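Local coordinates for globin domain-containing protein (Pseudomonas aeruginosa, PDB 1TU9), which binds heme as a member of the globin family and probably binds oxygen at its iron, though its cellular role is not established, at residues M10-Y13 against G14-A18; R107-D110 against A111-D115. One frame throughout, in Å; residues are numbered along the deposited sequence.

Near the N terminus, contact 1 (10-13 with 14-18) lies within one helix, 5-17, so it closes no loop and instead joins successive turns of the same rod. Much later in the chain, contact 2 (107-110 with 111-115) turns the loop after helix 90-105 into the start of helix 111-130. Contact 1 closes long before contact 2 opens, so the two neither nest nor cross, yet in space their centres are about 12 Å apart and they touch. The hydroxyl of S12 packs on the methyl of T113, R15 CD packs on R107 NH1, and R15 makes a long, weak ion pair with D108, which joins the first helix to the start of the last one and to the loop before it.

Contact 1 (M10-Y13 against G14-A18); sequences MQSY and GRCCA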
ATOM      1  N   MET A  10       1.656   8.891   9.447  1.00  5.80           N
ATOM      2  CA  MET A  10       3.109   8.922   9.587  1.00  6.41           C
ATOM      3  C   MET A  10       3.529   8.389  10.957  1.00  6.02           C
ATOM      4  O   MET A  10       4.494   7.640  11.059  1.00  6.76           O
ATOM      5  CB  MET A  10       3.665  10.329   9.371  1.00  6.25           C
ATOM      6  CG  MET A  10       3.606  10.758   7.928  1.00  7.24           C
ATOM      7  SD  MET A  10       4.489  12.253   7.547  1.00  8.56           S
ATOM      8  CE  MET A  10       3.485  13.496   8.357  1.00 10.64           C
ATOM      9  N   GLN A  11       2.817   8.766  12.013  1.00  6.32           N
ATOM     10  CA  GLN A  11       3.168   8.304  13.356  1.00  7.22           C
ATOM     11  C   GLN A  11       3.028   6.791  13.434  1.00  6.86           C
ATOM     12  O   GLN A  11       3.910   6.089  13.935  1.00  6.90           O
ATOM     13  CB  GLN A  11       2.266   8.975  14.381  1.00  7.71           C
ATOM     14  CG  GLN A  11       2.509  10.481  14.519  1.00  9.55           C
ATOM     15  CD  GLN A  11       1.483  11.181  15.370  1.00 12.11           C
ATOM     16  OE1 GLN A  11       0.829  10.546  16.199  1.00 18.02           O
ATOM     17  NE2 GLN A  11       1.342  12.487  15.183  1.00 13.35           N
ATOM     18  N   SER A  12       1.928   6.286  12.899  1.00  6.52           N
ATOM     19  CA  SER A  12       1.673   4.849  12.872  1.00  6.44           C
ATOM     20  C   SER A  12       2.705   4.103  12.026  1.00  6.03           C
ATOM     21  O   SER A  12       3.232   3.064  12.443  1.00  6.19           O
ATOM     22  CB  SER A  12       0.264   4.592  12.362  1.00  6.52           C
ATOM     23  OG  SER A  12       0.021   3.214  12.170  1.00  6.38           O
ATOM     24  N   TYR A  13       3.028   4.640  10.863  1.00  5.71           N
ATOM     25  CA  TYR A  13       3.966   3.990   9.964  1.00  6.03           C
ATOM     26  C   TYR A  13       5.363   3.942  10.580  1.00  6.25           C
ATOM     27  O   TYR A  13       6.095   2.998  10.360  1.00  6.45           O
ATOM     28  CB  TYR A  13       4.003   4.717   8.637  1.00  6.02           C
ATOM     29  CG  TYR A  13       4.721   4.001   7.508  1.00  5.87           C
ATOM     30  CD1 TYR A  13       4.443   2.676   7.199  1.00  6.73           C
ATOM     31  CD2 TYR A  13       5.618   4.684   6.702  1.00  7.94           C
ATOM     32  CE1 TYR A  13       5.056   2.051   6.125  1.00  7.20           C
ATOM     33  CE2 TYR A  13       6.239   4.063   5.623  1.00  7.30           C
ATOM     34  CZ  TYR A  13       5.951   2.744   5.344  1.00  7.59           C
ATOM     35  OH  TYR A  13       6.517   2.089   4.265  1.00  8.71           O
ATOM     36  N   GLY A  14       5.739   4.949  11.363  1.00  6.57           N
ATOM     37  CA  GLY A  14       7.001   4.906  12.072  1.00  6.78           C
ATOM     38  C   GLY A  14       7.060   3.751  13.036  1.00  6.93           C
ATOM     39  O   GLY A  14       8.062   3.031  13.088  1.00  7.54           O
ATOM     40  N   ARG A  15       5.994   3.546  13.799  1.00  6.66           N
ATOM     41  CA  ARG A  15       5.917   2.397  14.689  1.00  7.63           C
ATOM     42  C   ARG A  15       5.925   1.082  13.903  1.00  6.78           C
ATOM     43  O   ARG A  15       6.543   0.125  14.332  1.00  7.99           O
ATOM     44  CB  ARG A  15       4.701   2.477  15.605  1.00  7.85           C
ATOM     45  CG  ARG A  15       4.770   3.618  16.609  1.00  8.43           C
ATOM     46  CD  ARG A  15       3.635   3.645  17.614  1.00  9.80           C
ATOM     47  NE  ARG A  15       2.346   3.936  17.009  1.00  9.69           N
ATOM     48  CZ  ARG A  15       1.808   5.140  16.862  1.00 11.98           C
ATOM     49  NH1 ARG A  15       2.448   6.236  17.221  1.00 14.25           N
ATOM     50  NH2 ARG A  15       0.622   5.231  16.295  1.00 13.12           N
ATOM     51  N   CYS A  16       5.265   1.034  12.750  1.00  6.52           N
ATOM     52  CA  CYS A  16       5.230  -0.181  11.947  1.00  6.84           C
ATOM     53  C   CYS A  16       6.609  -0.538  11.409  1.00  6.84           C
ATOM     54  O   CYS A  16       7.031  -1.695  11.478  1.00  7.51           O
ATOM     55  CB  CYS A  16       4.260  -0.038  10.778  1.00  6.68           C
ATOM     56  SG  CYS A  16       2.513  -0.034  11.228  1.00  7.64           S
ATOM     57  N   CYS A  17       7.308   0.444  10.855  1.00  7.09           N
ATOM     58  CA  CYS A  17       8.628   0.193  10.280  1.00  7.43           C
ATOM     59  C   CYS A  17       9.656  -0.136  11.371  1.00  7.97           C
ATOM     60  O   CYS A  17      10.672  -0.782  11.096  1.00  8.71           O
ATOM     61  CB  CYS A  17       9.116   1.379   9.453  1.00  7.54           C
ATOM     62  SG  CYS A  17       8.207   1.617   7.905  1.00  8.46           S
ATOM     63  N   ALA A  18       9.398   0.313  12.596  1.00  7.93           N
ATOM     64  CA  ALA A  18      10.219  -0.012  13.765  1.00  8.18           C
ATOM     65  C   ALA A  18       9.939  -1.393  14.342  1.00  8.21           C
ATOM     66  O   ALA A  18      10.598  -1.808  15.289  1.00  9.13           O
ATOM     67  CB  ALA A  18      10.015   1.037  14.841  1.00  8.44           C
TER
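C17 puts its sulfur over one face of the Y13 ring, a Cys sulfur-aromatic contact made one turn along the helix. C17 SG is 3.7 Å from the ring centroid and only 15° off the ring normal. Its nearest ring atoms are on the hydroxyl side, with Y13 CZ 3.6 Å from C17 SG. The first torsion of Y13 helps bring this about, carrying CG anti to the residue's own N (chi1 -168°). C16 CB comes obliquely to the same ring, 4.5 Å from Y13 CD1.

The other flat group, the R15 guanidinium, folds back over the preceding turn. Its chain bends at chi3 (-67°), which lays one face of the group above Q11 O, 3.6 Å from R15 NH1. The same face also has S12 CA over it, 3.6 Å from R15 NH2. This is packing on the backbone; the polar pull on R15 comes from D106, which pairs with NE in a salt bridge. Beneath the side chains run four i to i+4 backbone bonds, from G14 N to M10 O through C17 N to Y13 O, the last of them 2.9 Å long.

The faces of the helix have different neighbours. Y13 is buried between helices 22-32 and 46-64, against F22, F23, I57 and M58, with its hydroxyl bonded to the carbonyl of R54. S12 and C16 pack on V102 of helix 90-105, and the S12 hydroxyl is held by D106 and by W117 of helix 111-130, so the C-terminal half of helix 5-17 touches four other helices: 22-32, 46-64, 90-105 and 111-130.

Contact 2 (R107-D110 against A111-D115); sequences RDCD and AETRD
D110 is the N-cap of helix 111-130, the final helix of the globin chain, and its carboxylate turns back to close the first turn. T113 N donates to D110 OD1 at 3.0 Å with an N-H...O angle of 157°, meeting that oxygen nearly along its C-O bond. What makes this possible is the torsion at D110: with chi1 at 60°, CG sits between the backbone N and the carbonyl carbon and directs OD1 over the open end of the helix. T113 OG1 lies 2.9 Å from the same OD1, the two side chains crossing at about a right angle, though where the hydroxyl proton goes is not settled. E112 CB rests 3.5 Å from D110 OD1 as well.

The backbone takes over with R114 N donating to D110 O at 3.0 Å, a nearly straight bond. On that side C109 SG packs against the aliphatic part of R114, 3.6 Å from CG, and C109 and R114 then reach V102 and L99 of helix 90-105. T113 is buried, facing S12 of helix 5-17.

One carboxylate oxygen thus accepts the T113 amide in the first turn, ahead of the regular i to i+4 bonding that R114 N begins. A negative charge placed at the N-terminal end of a helix should also suit the helix dipole, probably favouring the ionised form of D110.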
ATOM      1  N   ARG A 107       1.423  -0.813  18.075  1.00  9.64           N
ATOM      2  CA  ARG A 107       0.852  -1.068  19.396  1.00 11.87           C
ATOM      3  C   ARG A 107      -0.229  -0.070  19.799  1.00 11.37           C
ATOM      4  O   ARG A 107      -1.002  -0.357  20.704  1.00 12.55           O
ATOM      5  CB  ARG A 107       1.952  -1.058  20.468  1.00 12.67           C
ATOM      6  CG  ARG A 107       2.586   0.301  20.687  1.00 16.03           C
ATOM      7  CD  ARG A 107       3.648   0.313  21.769  1.00 19.21           C
ATOM      8  NE  ARG A 107       4.950  -0.080  21.241  1.00 25.08           N
ATOM      9  CZ  ARG A 107       5.801   0.731  20.611  1.00 29.91           C
ATOM     10  NH1 ARG A 107       5.515   2.013  20.415  1.00 31.39           N
ATOM     11  NH2 ARG A 107       6.956   0.245  20.176  1.00 25.87           N
ATOM     12  N   ASP A 108      -0.244   1.100  19.171  1.00 10.55           N
ATOM     13  CA  ASP A 108      -1.225   2.150  19.464  1.00 11.24           C
ATOM     14  C   ASP A 108      -2.383   2.190  18.468  1.00 11.11           C
ATOM     15  O   ASP A 108      -3.208   3.098  18.524  1.00 12.06           O
ATOM     16  CB  ASP A 108      -0.538   3.515  19.474  1.00 11.62           C
ATOM     17  CG  ASP A 108       0.513   3.632  20.538  1.00 14.32           C
ATOM     18  OD1 ASP A 108       0.388   2.980  21.602  1.00 15.72           O
ATOM     19  OD2 ASP A 108       1.496   4.374  20.384  1.00 17.56           O
ATOM     20  N   CYS A 109      -2.451   1.217  17.563  1.00 10.88           N
ATOM     21  CA  CYS A 109      -3.503   1.177  16.555  1.00 11.01           C
ATOM     22  C   CYS A 109      -4.880   1.171  17.207  1.00 11.02           C
ATOM     23  O   CYS A 109      -5.137   0.407  18.141  1.00 12.00           O
ATOM     24  CB  CYS A 109      -3.364  -0.058  15.671  1.00 11.57           C
ATOM     25  SG  CYS A 109      -4.422   0.008  14.213  1.00 12.53           S
ATOM     26  N   ASP A 110      -5.738   2.065  16.729  1.00 10.83           N
ATOM     27  CA  ASP A 110      -7.127   2.144  17.162  1.00 10.33           C
ATOM     28  C   ASP A 110      -7.989   2.519  15.963  1.00  9.47           C
ATOM     29  O   ASP A 110      -7.495   2.587  14.836  1.00  8.92           O
ATOM     30  CB  ASP A 110      -7.282   3.111  18.348  1.00 10.78           C
ATOM     31  CG  ASP A 110      -6.839   4.525  18.050  1.00 12.69           C
ATOM     32  OD1 ASP A 110      -6.726   4.933  16.877  1.00 13.53           O
ATOM     33  OD2 ASP A 110      -6.600   5.331  18.978  1.00 16.89           O
ATOM     34  N   ALA A 111      -9.283   2.726  16.191  1.00  8.87           N
ATOM     35  CA  ALA A 111     -10.186   3.042  15.086  1.00  8.32           C
ATOM     36  C   ALA A 111      -9.751   4.285  14.332  1.00  8.24           C
ATOM     37  O   ALA A 111      -9.827   4.317  13.123  1.00  7.95           O
ATOM     38  CB  ALA A 111     -11.611   3.188  15.576  1.00  9.13           C
ATOM     39  N   GLU A 112      -9.317   5.315  15.041  1.00  7.98           N
ATOM     40  CA  GLU A 112      -8.856   6.530  14.396  1.00  8.26           C
ATOM     41  C   GLU A 112      -7.660   6.260  13.480  1.00  7.84           C
ATOM     42  O   GLU A 112      -7.597   6.781  12.376  1.00  7.64           O
ATOM     43  CB  GLU A 112      -8.496   7.579  15.441  1.00  9.33           C
ATOM     44  CG  GLU A 112      -9.712   8.154  16.152  1.00 13.12           C
ATOM     45  CD  GLU A 112     -10.413   9.263  15.383  1.00 17.66           C
ATOM     46  OE1 GLU A 112     -11.461   9.723  15.874  1.00 20.76           O
ATOM     47  OE2 GLU A 112      -9.943   9.679  14.294  1.00 20.87           O
ATOM     48  N   THR A 113      -6.724   5.434  13.934  1.00  7.59           N
ATOM     49  CA  THR A 113      -5.540   5.101  13.135  1.00  8.00           C
ATOM     50  C   THR A 113      -5.964   4.382  11.867  1.00  7.44           C
ATOM     51  O   THR A 113      -5.487   4.686  10.774  1.00  7.36           O
ATOM     52  CB  THR A 113      -4.620   4.162  13.925  1.00  8.26           C
ATOM     53  OG1 THR A 113      -4.377   4.692  15.230  1.00 12.61           O
ATOM     54  CG2 THR A 113      -3.258   4.019  13.273  1.00  9.61           C
ATOM     55  N   ARG A 114      -6.841   3.397  12.015  1.00  8.09           N
ATOM     56  CA  ARG A 114      -7.257   2.588  10.876  1.00  9.14           C
ATOM     57  C   ARG A 114      -7.978   3.436   9.845  1.00  8.43           C
ATOM     58  O   ARG A 114      -7.748   3.319   8.652  1.00  7.70           O
ATOM     59  CB  ARG A 114      -8.099   1.399  11.352  1.00  9.96           C
ATOM     60  CG  ARG A 114      -7.197   0.378  12.029  1.00 13.01           C
ATOM     61  CD  ARG A 114      -7.755  -0.969  12.304  1.00 16.85           C
ATOM     62  NE  ARG A 114      -8.540  -0.926  13.511  1.00 19.74           N
ATOM     63  CZ  ARG A 114      -9.850  -0.898  13.546  1.00 21.49           C
ATOM     64  NH1 ARG A 114     -10.549  -0.959  12.419  1.00 21.79           N
ATOM     65  NH2 ARG A 114     -10.462  -0.843  14.721  1.00 21.87           N
ATOM     66  N   ASP A 115      -8.855   4.332  10.288  0.50  8.30           N
ATOM     67  CA  ASP A 115      -9.574   5.208   9.349  0.50  8.63           C
ATOM     68  C   ASP A 115      -8.647   6.200   8.669  0.50  7.69           C
ATOM     69  O   ASP A 115      -8.853   6.576   7.511  0.50  7.26           O
ATOM     70  CB  ASP A 115     -10.705   5.964  10.052  0.50  9.51           C
ATOM     71  CG  ASP A 115     -12.022   5.252   9.959  0.50 11.93           C
ATOM     72  OD1 ASP A 115     -12.964   5.649  10.667  0.50 15.25           O
ATOM     73  OD2 ASP A 115     -12.220   4.280   9.210  0.50 15.60           O
TER